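Local coordinates for protein lysine cyclodeaminase (Streptomyces pristinaespiralis, PDB 5YU3) that probably converts L-lysine to L-pipecolic acid with loss of ammonia, using bound NAD, and also recognises L-ornithine and L-2,4-diaminobutyric acid, at residues L163-W169 and V188-E194; T97-Y101 and M312-L316; V128-L133 and L279-C283; V238-L243 and R263-Q269. One frame throughout, in Å; residues are numbered along the deposited sequence.

Interaction 1: residues L163-W169 and V188-E194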
loop_
_atom_site.group_PDB
_atom_site.type_symbol
_atom_site.label_atom_id
_atom_site.label_comp_id
_atom_site.label_asym_id
_atom_site.label_seq_id
_atom_site.Cartn_x
_atom_site.Cartn_y
_atom_site.Cartn_z
ATOM N N LEU A 163 -35.865 8.509 -11.172
ATOM C CA LEU A 163 -36.044 9.213 -9.911
ATOM C C LEU A 163 -36.643 10.589 -10.145
ATOM O O LEU A 163 -36.186 11.342 -11.011
ATOM C CB LEU A 163 -34.711 9.352 -9.177
ATOM C CG LEU A 163 -34.019 8.061 -8.741
ATOM C CD1 LEU A 163 -32.780 8.397 -7.932
ATOM C CD2 LEU A 163 -34.957 7.174 -7.924
ATOM N N GLN A 164 -37.667 10.919 -9.361
ATOM C CA GLN A 164 -38.276 12.235 -9.410
ATOM C C GLN A 164 -37.996 13.077 -8.179
ATOM O O GLN A 164 -38.080 14.307 -8.260
ATOM C CB GLN A 164 -39.793 12.115 -9.603
ATOM C CG GLN A 164 -40.174 11.554 -10.965
ATOM C CD GLN A 164 -40.197 12.630 -12.037
ATOM O OE1 GLN A 164 -40.086 12.338 -13.231
ATOM N NE2 GLN A 164 -40.340 13.889 -11.614
ATOM N N ARG A 165 -37.653 12.464 -7.052
ATOM C CA ARG A 165 -37.372 13.248 -5.862
ATOM C C ARG A 165 -36.437 12.474 -4.953
ATOM O O ARG A 165 -36.339 11.245 -5.021
ATOM C CB ARG A 165 -38.656 13.630 -5.114
ATOM C CG ARG A 165 -39.347 12.469 -4.461
ATOM C CD ARG A 165 -40.547 12.941 -3.653
ATOM N NE ARG A 165 -41.229 11.824 -3.007
ATOM C CZ ARG A 165 -42.041 11.954 -1.962
ATOM N NH1 ARG A 165 -42.263 13.155 -1.439
ATOM N NH2 ARG A 165 -42.612 10.882 -1.432
ATOM N N ALA A 166 -35.737 13.224 -4.112
ATOM C CA ALA A 166 -34.839 12.674 -3.105
ATOM C C ALA A 166 -35.219 13.262 -1.755
ATOM O O ALA A 166 -35.255 14.490 -1.598
ATOM C CB ALA A 166 -33.372 12.984 -3.443
ATOM N N LEU A 167 -35.522 12.387 -0.794
ATOM C CA LEU A 167 -35.768 12.758 0.596
ATOM C C LEU A 167 -34.488 12.500 1.380
ATOM O O LEU A 167 -33.988 11.371 1.376
ATOM C CB LEU A 167 -36.916 11.930 1.173
ATOM C CG LEU A 167 -38.269 11.948 0.453
ATOM C CD1 LEU A 167 -39.246 11.017 1.164
ATOM C CD2 LEU A 167 -38.829 13.365 0.393
ATOM N N VAL A 168 -33.944 13.535 2.030
ATOM C CA VAL A 168 -32.567 13.461 2.513
ATOM C C VAL A 168 -32.454 13.906 3.966
ATOM O O VAL A 168 -33.179 14.790 4.437
ATOM C CB VAL A 168 -31.607 14.285 1.609
ATOM C CG1 VAL A 168 -31.833 13.943 0.155
ATOM C CG2 VAL A 168 -31.776 15.781 1.830
ATOM N N TRP A 169 -31.523 13.275 4.685
ATOM C CA TRP A 169 -31.256 13.616 6.070
ATOM C C TRP A 169 -29.761 13.554 6.343
ATOM O O TRP A 169 -29.047 12.723 5.775
ATOM C CB TRP A 169 -31.983 12.674 7.044
ATOM C CG TRP A 169 -31.865 13.107 8.460
ATOM C CD1 TRP A 169 -31.144 12.505 9.454
ATOM C CD2 TRP A 169 -32.492 14.247 9.056
ATOM N NE1 TRP A 169 -31.284 13.198 10.629
ATOM C CE2 TRP A 169 -32.104 14.275 10.411
ATOM C CE3 TRP A 169 -33.341 15.248 8.572
ATOM C CZ2 TRP A 169 -32.546 15.262 11.293
ATOM C CZ3 TRP A 169 -33.770 16.231 9.446
ATOM C CH2 TRP A 169 -33.372 16.230 10.790
ATOM N N VAL A 188 -33.018 16.155 -9.925
ATOM C CA VAL A 188 -33.860 15.450 -8.959
ATOM C C VAL A 188 -34.169 16.409 -7.816
ATOM O O VAL A 188 -33.256 16.908 -7.149
ATOM C CB VAL A 188 -33.170 14.174 -8.444
ATOM C CG1 VAL A 188 -34.040 13.484 -7.388
ATOM C CG2 VAL A 188 -32.867 13.223 -9.587
ATOM N N SER A 189 -35.455 16.684 -7.587
ATOM C CA SER A 189 -35.803 17.630 -6.535
ATOM C C SER A 189 -35.459 17.043 -5.172
ATOM O O SER A 189 -35.642 15.847 -4.927
ATOM C CB SER A 189 -37.288 17.990 -6.596
ATOM O OG SER A 189 -38.070 16.834 -6.407
ATOM N N VAL A 190 -34.958 17.893 -4.282
ATOM C CA VAL A 190 -34.456 17.473 -2.979
ATOM C C VAL A 190 -35.349 18.058 -1.900
ATOM O O VAL A 190 -35.671 19.252 -1.929
ATOM C CB VAL A 190 -32.996 17.911 -2.781
ATOM C CG1 VAL A 190 -32.588 17.802 -1.312
ATOM C CG2 VAL A 190 -32.085 17.091 -3.681
ATOM N N GLU A 191 -35.728 17.224 -0.939
ATOM C CA GLU A 191 -36.532 17.632 0.204
ATOM C C GLU A 191 -35.908 17.038 1.454
ATOM O O GLU A 191 -35.614 15.838 1.487
ATOM C CB GLU A 191 -37.982 17.155 0.038
ATOM C CG GLU A 191 -38.856 17.351 1.250
ATOM C CD GLU A 191 -40.290 16.911 1.003
ATOM O OE1 GLU A 191 -41.124 17.096 1.911
ATOM O OE2 GLU A 191 -40.582 16.375 -0.093
ATOM N N ILE A 192 -35.661 17.875 2.460
ATOM C CA ILE A 192 -35.156 17.371 3.729
ATOM C C ILE A 192 -36.280 16.642 4.453
ATOM O O ILE A 192 -37.428 17.113 4.491
ATOM C CB ILE A 192 -34.585 18.521 4.578
ATOM C CG1 ILE A 192 -33.377 19.138 3.867
ATOM C CG2 ILE A 192 -34.211 18.028 5.975
ATOM C CD1 ILE A 192 -32.875 20.427 4.498
ATOM N N ALA A 193 -35.965 15.471 5.005
ATOM C CA ALA A 193 -36.970 14.641 5.656
ATOM C C ALA A 193 -36.295 13.793 6.721
ATOM O O ALA A 193 -35.165 13.326 6.530
ATOM C CB ALA A 193 -37.706 13.756 4.639
ATOM N N GLU A 194 -36.982 13.608 7.846
ATOM C CA GLU A 194 -36.397 12.853 8.932
ATOM C C GLU A 194 -36.322 11.370 8.567
ATOM O O GLU A 194 -37.065 10.892 7.707
ATOM C CB GLU A 194 -37.194 13.072 10.219
ATOM C CG GLU A 194 -36.583 14.200 11.048
ATOM C CD GLU A 194 -37.469 14.676 12.169
ATOM O OE1 GLU A 194 -38.013 13.827 12.904
ATOM O OE2 GLU A 194 -37.623 15.908 12.305
HETATM O O HOH W 1 -37.596 16.247 -9.933
#
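Val-188 opens the pairing by laying CG1 against the backbone of Arg-165, 3.6 Å from its C, while CG2 turns toward Leu-163; a branched residue suits this buried entry to the strand. Ser-189 follows at the exposed edge, where its OG donates to a lone pair of Gln-164 O, within the carbonyl plane (3.1 Å). The backbone ladder then runs in parallel register: Ala-166 N to Ser-189 O (2.7 Å), Glu-191 N to Ala-166 O, Val-168 N to Glu-191 O and Ala-193 N to Val-168 O. Val-190 crosses Val-168 at about a right angle, CG1 to CG2 at 3.8 Å. Glu-191, with CG anti to the backbone N (chi1 172°) and the rest of the chain extended, lies alongside Leu-167, whose CD2 touches OE2. That oxygen makes a long salt bridge of 3.9 Å with Arg-165 NH1; the stronger partners are Arg-197 for Glu-191 and Glu-201 for Arg-165. Ile-192 sets CG2 near Trp-169 CE3, and the small Ala-193 packs CB on Leu-167 CB. Glu-194, the N-cap of helix 195-201, places CG over one face of the Trp-169 six-membered ring in a CH-pi contact, 4.0 Å from the centroid. In this Rossmann-type sheet, strand 189-192 is outermost and strand 165-169 lies between it and strand 140-144; helix 195-201 covers the Leu-167 face, and helix 179-183 the Val-168 and Val-190 face.

Interaction 2: residues T97-Y101 and M312-L316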
loop_
_atom_site.group_PDB
_atom_site.type_symbol
_atom_site.label_atom_id
_atom_site.label_comp_id
_atom_site.label_asym_id
_atom_site.label_seq_id
_atom_site.Cartn_x
_atom_site.Cartn_y
_atom_site.Cartn_z
ATOM N N THR A 97 -5.341 8.322 -3.384
ATOM C CA THR A 97 -4.655 8.311 -4.672
ATOM C C THR A 97 -4.611 6.875 -5.181
ATOM O O THR A 97 -4.709 5.924 -4.405
ATOM C CB THR A 97 -3.234 8.892 -4.546
ATOM O OG1 THR A 97 -2.662 8.467 -3.310
ATOM C CG2 THR A 97 -3.264 10.424 -4.555
ATOM N N VAL A 98 -4.474 6.711 -6.498
ATOM C CA VAL A 98 -4.474 5.389 -7.116
ATOM C C VAL A 98 -3.231 5.274 -7.986
ATOM O O VAL A 98 -2.990 6.134 -8.841
ATOM C CB VAL A 98 -5.736 5.123 -7.962
ATOM C CG1 VAL A 98 -5.888 3.622 -8.225
ATOM C CG2 VAL A 98 -6.991 5.673 -7.270
ATOM N N ALA A 99 -2.449 4.215 -7.772
ATOM C CA ALA A 99 -1.234 3.982 -8.542
ATOM C C ALA A 99 -1.346 2.691 -9.343
ATOM O O ALA A 99 -2.068 1.760 -8.967
ATOM C CB ALA A 99 0.004 3.917 -7.624
ATOM N N ARG A 100 -0.613 2.635 -10.455
ATOM C CA ARG A 100 -0.518 1.433 -11.264
ATOM C C ARG A 100 0.952 1.056 -11.409
ATOM O O ARG A 100 1.802 1.931 -11.597
ATOM C CB ARG A 100 -1.152 1.640 -12.643
ATOM C CG ARG A 100 -1.140 0.386 -13.495
ATOM C CD ARG A 100 -2.015 0.538 -14.717
ATOM N NE ARG A 100 -3.430 0.502 -14.360
ATOM C CZ ARG A 100 -4.412 0.345 -15.240
ATOM N NH1 ARG A 100 -4.126 0.207 -16.522
ATOM N NH2 ARG A 100 -5.683 0.324 -14.829
ATOM N N TYR A 101 1.238 -0.241 -11.282
ATOM C CA TYR A 101 2.587 -0.800 -11.342
ATOM C C TYR A 101 2.643 -1.873 -12.420
ATOM O O TYR A 101 1.723 -2.681 -12.544
ATOM C CB TYR A 101 2.997 -1.413 -9.980
ATOM C CG TYR A 101 2.967 -0.414 -8.852
ATOM C CD1 TYR A 101 1.782 -0.129 -8.182
ATOM C CD2 TYR A 101 4.124 0.272 -8.473
ATOM C CE1 TYR A 101 1.744 0.793 -7.172
ATOM C CE2 TYR A 101 4.096 1.203 -7.452
ATOM C CZ TYR A 101 2.899 1.460 -6.806
ATOM O OH TYR A 101 2.844 2.383 -5.794
ATOM N N MET A 312 -9.981 3.535 -12.832
ATOM C CA MET A 312 -8.720 4.108 -13.302
ATOM C C MET A 312 -8.524 3.840 -14.786
ATOM O O MET A 312 -8.104 4.733 -15.537
ATOM C CB MET A 312 -7.540 3.553 -12.495
ATOM C CG MET A 312 -6.178 4.099 -12.952
ATOM S SD MET A 312 -4.952 3.999 -11.625
ATOM C CE MET A 312 -3.539 4.864 -12.337
ATOM N N GLU A 313 -8.859 2.630 -15.238
ATOM C CA GLU A 313 -8.730 2.326 -16.661
ATOM C C GLU A 313 -9.567 3.283 -17.501
ATOM O O GLU A 313 -9.141 3.710 -18.579
ATOM C CB GLU A 313 -9.141 0.882 -16.931
ATOM C CG GLU A 313 -8.811 0.382 -18.328
ATOM C CD GLU A 313 -7.315 0.226 -18.564
ATOM O OE1 GLU A 313 -6.554 0.128 -17.575
ATOM O OE2 GLU A 313 -6.904 0.193 -19.747
ATOM N N VAL A 314 -10.764 3.632 -17.023
ATOM C CA VAL A 314 -11.604 4.566 -17.767
ATOM C C VAL A 314 -10.929 5.931 -17.863
ATOM O O VAL A 314 -10.925 6.565 -18.927
ATOM C CB VAL A 314 -12.997 4.670 -17.119
ATOM C CG1 VAL A 314 -13.780 5.816 -17.759
ATOM C CG2 VAL A 314 -13.737 3.347 -17.271
ATOM N N PHE A 315 -10.348 6.401 -16.756
ATOM C CA PHE A 315 -9.629 7.670 -16.772
ATOM C C PHE A 315 -8.394 7.608 -17.666
ATOM O O PHE A 315 -8.111 8.554 -18.407
ATOM C CB PHE A 315 -9.223 8.068 -15.352
ATOM C CG PHE A 315 -10.289 8.815 -14.611
ATOM C CD1 PHE A 315 -10.428 10.184 -14.767
ATOM C CD2 PHE A 315 -11.174 8.145 -13.783
ATOM C CE1 PHE A 315 -11.418 10.879 -14.083
ATOM C CE2 PHE A 315 -12.172 8.833 -13.100
ATOM C CZ PHE A 315 -12.292 10.205 -13.255
ATOM N N LEU A 316 -7.621 6.522 -17.588
ATOM C CA LEU A 316 -6.398 6.453 -18.388
ATOM C C LEU A 316 -6.708 6.371 -19.876
ATOM O O LEU A 316 -5.947 6.903 -20.695
ATOM C CB LEU A 316 -5.550 5.254 -17.964
ATOM C CG LEU A 316 -4.981 5.317 -16.551
ATOM C CD1 LEU A 316 -4.038 4.145 -16.316
ATOM C CD2 LEU A 316 -4.286 6.652 -16.289
#
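Arg-100 of strand 94-102 reaches across to Glu-313 of helix 305-321, joining a helix to the mixed, largely antiparallel sheet against which it packs; the short segments run at 80° to one another. The arginine can be followed outward from its backbone. Its CB is met by the methyl CE of Met-312 at 4.0 Å, so the aliphatic base of the side chain belongs to the apolar layer. CG carries the chain away from the strand, before a bend at chi3 (-73°) brings the NH1/NH2 edge of the guanidinium to face Glu-313 OE1. NE and CZ then pass beneath Leu-316, whose CD1 lies 3.9 Å above the guanidinium plane, over its centre: an apolar lid on a flat cation, with the polar N-H groups left to point outward at the rim. At that rim NH1 and NH2 both grip the same oxygen of Glu-313. The guanidinium and carboxylate planes are only 12° apart, so the charged pair is nearly coplanar, and the two bonds would probably favour an ionised carboxylate. Glu-313 gets there through a bend at chi2, which swings its carboxylate toward the strand.

Two residues earlier in the strand, Val-98 and Met-312 run antiparallel alongside each other, CG1 against SD at 3.5 Å; the flexible thioether fits the branched valine. Leu-117 of helix 115-133 touches both residues. The salt bridge itself closes on OE1 of Glu-313, which lies 2.6 Å from NH1 and 2.9 Å from NH2 of Arg-100, almost within the guanidinium plane.

Interaction 3: residues V128-L133 and L279-C283; sequences VASRLL and LAHLC
Leu-132 and Leu-279 meet methyl to methyl, CD1 to CD1 at 4.0 Å, in the closely packed middle of this contact. The same CD1 of Leu-132 also lies 3.9 Å from CB of Leu-282 and 4.1 Å from SG of Cys-283, so one methyl group touches three residues of the facing helix. Leu-279 owes its position to CG standing anti to the backbone N (chi1 178°), which sends CD1 over the backbone of Ala-129, 4.0 Å from its CA. The small alanine allows this approach: its CB, 4.1 Å from the same methyl, offers little bulk. At one end Val-128 presses CG1 on the sulfur of Cys-283 (3.7 Å), a compact and polarisable partner for a branched side chain.

This is plain helix-against-helix packing, the C-terminal turns of helix 115-133 on helix 279-284, the segment axes crossing at 57° with 10.7 Å between them. Around the Leu-279 and Val-128 side, helix 20-39 closes the core through Leu-35 and Thr-32, and strand 252-255 of the parallel sheet lies against Leu-279 and Leu-282.

Contacts thin out at the C-terminal end of helix 115-133. There Leu-133, still buried against Phe-252 and Thr-254, meets Leu-282 at about a right angle through a single pair of methyls, CD1 to CD1 at 4.1 Å. The solvent side is marked instead by Leu-132 and Cys-283, which are partly exposed although their side chains take part.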
loop_
_atom_site.group_PDB
_atom_site.type_symbol
_atom_site.label_atom_id
_atom_site.label_comp_id
_atom_site.label_asym_id
_atom_site.label_seq_id
_atom_site.Cartn_x
_atom_site.Cartn_y
_atom_site.Cartn_z
ATOM N N VAL A 128 -25.191 -0.299 -10.173
ATOM C CA VAL A 128 -25.221 -1.683 -10.647
ATOM C C VAL A 128 -26.140 -2.528 -9.771
ATOM O O VAL A 128 -26.966 -3.307 -10.273
ATOM C CB VAL A 128 -23.797 -2.273 -10.682
ATOM C CG1 VAL A 128 -23.836 -3.767 -11.010
ATOM C CG2 VAL A 128 -22.956 -1.531 -11.705
ATOM N N ALA A 129 -25.992 -2.408 -8.452
ATOM C CA ALA A 129 -26.808 -3.214 -7.543
ATOM C C ALA A 129 -28.274 -2.822 -7.613
ATOM O O ALA A 129 -29.156 -3.685 -7.525
ATOM C CB ALA A 129 -26.320 -3.066 -6.103
ATOM N N SER A 130 -28.552 -1.521 -7.737
ATOM C CA SER A 130 -29.937 -1.059 -7.704
ATOM C C SER A 130 -30.664 -1.377 -9.002
ATOM O O SER A 130 -31.882 -1.589 -8.993
ATOM C CB SER A 130 -29.987 0.438 -7.415
ATOM O OG SER A 130 -29.413 0.749 -6.159
ATOM N N ARG A 131 -29.949 -1.415 -10.126
ATOM C CA ARG A 131 -30.573 -1.888 -11.352
ATOM C C ARG A 131 -31.084 -3.312 -11.179
ATOM O O ARG A 131 -32.156 -3.664 -11.689
ATOM C CB ARG A 131 -29.573 -1.798 -12.507
ATOM C CG ARG A 131 -30.199 -1.592 -13.861
ATOM C CD ARG A 131 -29.170 -0.981 -14.795
ATOM N NE ARG A 131 -27.885 -1.647 -14.611
ATOM C CZ ARG A 131 -26.808 -1.415 -15.353
ATOM N NH1 ARG A 131 -26.857 -0.513 -16.336
ATOM N NH2 ARG A 131 -25.683 -2.084 -15.105
ATOM N N LEU A 132 -30.340 -4.141 -10.443
ATOM C CA LEU A 132 -30.738 -5.529 -10.231
ATOM C C LEU A 132 -31.844 -5.675 -9.190
ATOM O O LEU A 132 -32.671 -6.589 -9.303
ATOM C CB LEU A 132 -29.531 -6.368 -9.795
ATOM C CG LEU A 132 -28.537 -6.801 -10.884
ATOM C CD1 LEU A 132 -27.156 -7.008 -10.283
ATOM C CD2 LEU A 132 -29.011 -8.063 -11.583
ATOM N N LEU A 133 -31.869 -4.816 -8.162
ATOM C CA LEU A 133 -32.646 -5.098 -6.957
ATOM C C LEU A 133 -33.652 -4.025 -6.568
ATOM O O LEU A 133 -34.456 -4.265 -5.654
ATOM C CB LEU A 133 -31.698 -5.336 -5.765
ATOM C CG LEU A 133 -30.843 -6.602 -5.875
ATOM C CD1 LEU A 133 -29.781 -6.661 -4.783
ATOM C CD2 LEU A 133 -31.730 -7.840 -5.820
ATOM N N LEU A 279 -22.478 -9.708 -5.226
ATOM C CA LEU A 279 -22.928 -8.900 -6.358
ATOM C C LEU A 279 -22.389 -9.432 -7.682
ATOM O O LEU A 279 -23.123 -9.486 -8.680
ATOM C CB LEU A 279 -22.522 -7.443 -6.143
ATOM C CG LEU A 279 -22.869 -6.445 -7.260
ATOM C CD1 LEU A 279 -24.368 -6.406 -7.506
ATOM C CD2 LEU A 279 -22.343 -5.070 -6.883
ATOM N N ALA A 280 -21.116 -9.861 -7.709
ATOM C CA ALA A 280 -20.551 -10.408 -8.939
ATOM C C ALA A 280 -21.377 -11.577 -9.460
ATOM O O ALA A 280 -21.573 -11.721 -10.672
ATOM C CB ALA A 280 -19.104 -10.850 -8.714
ATOM N N HIS A 281 -21.873 -12.429 -8.558
ATOM C CA HIS A 281 -22.665 -13.564 -9.023
ATOM C C HIS A 281 -24.002 -13.108 -9.592
ATOM O O HIS A 281 -24.466 -13.658 -10.602
ATOM C CB HIS A 281 -22.878 -14.581 -7.899
ATOM C CG HIS A 281 -23.541 -15.850 -8.356
ATOM N ND1 HIS A 281 -24.874 -16.130 -8.133
ATOM C CD2 HIS A 281 -23.059 -16.884 -9.088
ATOM C CE1 HIS A 281 -25.171 -17.303 -8.666
ATOM N NE2 HIS A 281 -24.091 -17.774 -9.261
ATOM N N LEU A 282 -24.634 -12.114 -8.959
ATOM C CA LEU A 282 -25.860 -11.544 -9.512
ATOM C C LEU A 282 -25.624 -10.989 -10.913
ATOM O O LEU A 282 -26.476 -11.132 -11.802
ATOM C CB LEU A 282 -26.400 -10.447 -8.595
ATOM C CG LEU A 282 -26.691 -10.756 -7.118
ATOM C CD1 LEU A 282 -27.498 -9.635 -6.497
ATOM C CD2 LEU A 282 -27.400 -12.073 -6.981
ATOM N N CYS A 283 -24.462 -10.369 -11.136
ATOM C CA CYS A 283 -24.174 -9.803 -12.453
ATOM C C CYS A 283 -23.977 -10.892 -13.501
ATOM O O CYS A 283 -24.386 -10.730 -14.657
ATOM C CB CYS A 283 -22.938 -8.903 -12.380
ATOM S SG CYS A 283 -23.196 -7.384 -11.465
#

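Interaction 4: residues V238-L243 and R263-Q269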
loop_
_atom_site.group_PDB
_atom_site.type_symbol
_atom_site.label_atom_id
_atom_site.label_comp_id
_atom_site.label_asym_id
_atom_site.label_seq_id
_atom_site.Cartn_x
_atom_site.Cartn_y
_atom_site.Cartn_z
ATOM N N VAL A 238 -14.002 -1.258 11.959
ATOM C CA VAL A 238 -14.709 -2.405 12.506
ATOM C C VAL A 238 -15.614 -1.916 13.626
ATOM O O VAL A 238 -15.203 -1.104 14.465
ATOM C CB VAL A 238 -13.711 -3.470 12.991
ATOM C CG1 VAL A 238 -14.421 -4.527 13.825
ATOM C CG2 VAL A 238 -13.006 -4.104 11.803
ATOM N N GLY A 239 -16.868 -2.379 13.622
ATOM C CA GLY A 239 -17.851 -1.977 14.608
ATOM C C GLY A 239 -18.757 -0.842 14.163
ATOM O O GLY A 239 -19.690 -0.491 14.895
ATOM N N LYS A 240 -18.495 -0.255 13.002
ATOM C CA LYS A 240 -19.355 0.772 12.427
ATOM C C LYS A 240 -20.385 0.089 11.545
ATOM O O LYS A 240 -20.022 -0.650 10.624
ATOM C CB LYS A 240 -18.540 1.781 11.612
ATOM C CG LYS A 240 -19.386 2.864 10.927
ATOM C CD LYS A 240 -19.322 2.767 9.404
ATOM C CE LYS A 240 -20.031 3.963 8.741
ATOM N NZ LYS A 240 -19.382 5.271 9.104
ATOM N N THR A 241 -21.664 0.308 11.849
ATOM C CA THR A 241 -22.758 -0.155 11.012
ATOM C C THR A 241 -23.781 0.963 10.892
ATOM O O THR A 241 -23.778 1.926 11.670
ATOM C CB THR A 241 -23.439 -1.403 11.592
ATOM O OG1 THR A 241 -23.892 -1.106 12.918
ATOM C CG2 THR A 241 -22.474 -2.595 11.632
ATOM N N GLU A 242 -24.674 0.819 9.914
ATOM C CA GLU A 242 -25.682 1.836 9.656
ATOM C C GLU A 242 -27.110 1.329 9.726
ATOM O O GLU A 242 -28.018 2.137 9.948
ATOM C CB GLU A 242 -25.459 2.465 8.269
ATOM C CG GLU A 242 -24.143 3.229 8.184
ATOM C CD GLU A 242 -23.914 3.862 6.825
ATOM O OE1 GLU A 242 -24.179 3.204 5.794
ATOM O OE2 GLU A 242 -23.457 5.024 6.802
ATOM N N LEU A 243 -27.345 0.025 9.539
ATOM C CA LEU A 243 -28.724 -0.425 9.428
ATOM C C LEU A 243 -29.160 -1.180 10.684
ATOM O O LEU A 243 -28.334 -1.756 11.402
ATOM C CB LEU A 243 -28.933 -1.339 8.214
ATOM C CG LEU A 243 -28.643 -0.751 6.833
ATOM C CD1 LEU A 243 -28.974 -1.765 5.735
ATOM C CD2 LEU A 243 -29.455 0.523 6.639
ATOM N N ARG A 263 -16.439 -8.440 7.807
ATOM C CA ARG A 263 -15.521 -7.749 8.706
ATOM C C ARG A 263 -15.875 -6.279 8.903
ATOM O O ARG A 263 -15.779 -5.776 10.028
ATOM C CB ARG A 263 -14.082 -7.864 8.178
ATOM C CG ARG A 263 -13.002 -7.346 9.139
ATOM C CD ARG A 263 -11.596 -7.580 8.589
ATOM N NE ARG A 263 -11.270 -6.643 7.512
ATOM C CZ ARG A 263 -10.093 -6.589 6.890
ATOM N NH1 ARG A 263 -9.118 -7.428 7.231
ATOM N NH2 ARG A 263 -9.887 -5.691 5.927
ATOM N N GLU A 264 -16.271 -5.572 7.828
ATOM C CA GLU A 264 -16.410 -4.117 7.864
ATOM C C GLU A 264 -17.731 -3.581 7.329
ATOM O O GLU A 264 -17.944 -2.363 7.388
ATOM C CB GLU A 264 -15.280 -3.444 7.068
ATOM C CG GLU A 264 -13.900 -3.611 7.660
ATOM C CD GLU A 264 -12.814 -3.499 6.601
ATOM O OE1 GLU A 264 -12.961 -2.671 5.671
ATOM O OE2 GLU A 264 -11.812 -4.231 6.698
ATOM N N GLY A 265 -18.605 -4.430 6.786
ATOM C CA GLY A 265 -19.880 -3.999 6.257
ATOM C C GLY A 265 -21.024 -4.251 7.230
ATOM O O GLY A 265 -20.825 -4.587 8.397
ATOM N N GLU A 266 -22.254 -4.081 6.720
ATOM C CA GLU A 266 -23.431 -4.441 7.509
ATOM C C GLU A 266 -23.406 -5.914 7.884
ATOM O O GLU A 266 -23.998 -6.309 8.897
ATOM C CB GLU A 266 -24.720 -4.140 6.740
ATOM C CG GLU A 266 -25.010 -2.668 6.513
ATOM C CD GLU A 266 -25.050 -1.893 7.808
ATOM O OE1 GLU A 266 -25.667 -2.385 8.767
ATOM O OE2 GLU A 266 -24.443 -0.804 7.883
ATOM N N CYS A 267 -22.734 -6.742 7.078
ATOM C CA CYS A 267 -22.695 -8.175 7.350
ATOM C C CYS A 267 -21.935 -8.507 8.627
ATOM O O CYS A 267 -21.988 -9.660 9.082
ATOM C CB CYS A 267 -22.099 -8.908 6.143
ATOM S SG CYS A 267 -23.254 -8.991 4.747
ATOM N N GLN A 268 -21.253 -7.527 9.233
ATOM C CA GLN A 268 -20.765 -7.709 10.596
ATOM C C GLN A 268 -21.867 -8.177 11.526
ATOM O O GLN A 268 -21.593 -8.876 12.505
ATOM C CB GLN A 268 -20.218 -6.405 11.164
ATOM C CG GLN A 268 -18.940 -5.942 10.576
ATOM C CD GLN A 268 -18.619 -4.575 11.096
ATOM O OE1 GLN A 268 -18.050 -4.436 12.181
ATOM N NE2 GLN A 268 -19.028 -3.547 10.352
ATOM N N GLN A 269 -23.109 -7.773 11.255
ATOM C CA GLN A 269 -24.233 -8.095 12.126
ATOM C C GLN A 269 -24.842 -9.455 11.832
ATOM O O GLN A 269 -25.700 -9.906 12.599
ATOM C CB GLN A 269 -25.338 -7.037 11.998
ATOM C CG GLN A 269 -24.876 -5.600 12.166
ATOM C CD GLN A 269 -26.036 -4.649 12.385
ATOM O OE1 GLN A 269 -26.730 -4.726 13.402
ATOM N NE2 GLN A 269 -26.258 -3.746 11.431
HETATM O O HOH W 2 -23.370 0.525 5.864
#
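Glu-266 clasps the backbone of Glu-242 and Leu-243, linking the loop that follows strand 229-232 of the Rossmann-type sheet to the 3-10 turn after helix 258-264. Its chain is bent at chi2 (-56°), which folds the carboxylate back toward the loop. OE2 accepts from Glu-242 N at 2.6 Å on its syn lone pair, whereas OE1 receives Leu-243 N from above the carboxylate plane. A carboxylate, with two acceptor oxygens, suits two successive amides. A water lies within hydrogen-bonding distance of both Glu-266 OE2 and Glu-242 OE1, bridging two carboxylates that are 4.5 Å apart and probably repel; Thr-207 also binds that Glu-242 oxygen.

Gln-268 takes the other end. Its chain is extended beyond CG, and the amide uses both ends: OE1 accepts from Gly-239 N in the carbonyl plane (2.8 Å), and NE2 donates to Lys-240 O and to Gly-265 O, so the residue ties the loop to its own turn. Gly-239 has phi of 96°, a conformation that only a residue without a side chain adopts easily. Between the two grips Thr-241 packs CG2 against Gln-268 NE2 and Gln-269 CG. The neighbouring Lys-240 leads away to Asp-236 and to the NAD, with which NZ makes a weak hydrogen bond. Gln-269, also extended beyond CG, finishes the clasp: its NE2 donates to Leu-243 O at 2.9 Å, with a nearly straight N-H...O angle of 170°.

In the fold
Interactions 2 and 3 are buried, while 1 and 4 are partly buried. Interaction 1 is a backbone ladder at the edge of the parallel Rossmann-type sheet, and interaction 4, in the loops beside it, a set of side-chain-to-backbone bonds between a loop and a 3-10 turn near the NAD. Interaction 2 joins the other, mixed sheet to helix 305-321, about 34 Å centre to centre from interaction 1, and sets a salt bridge beside apolar packing; interaction 3 is wholly apolar. Helix 115-133, carrying one side of interaction 3, also touches both segments of interaction 2 through Leu-117. Along the chain, interactions 1 and 4 are nested within the loop closed by interaction 3, itself within that of 2.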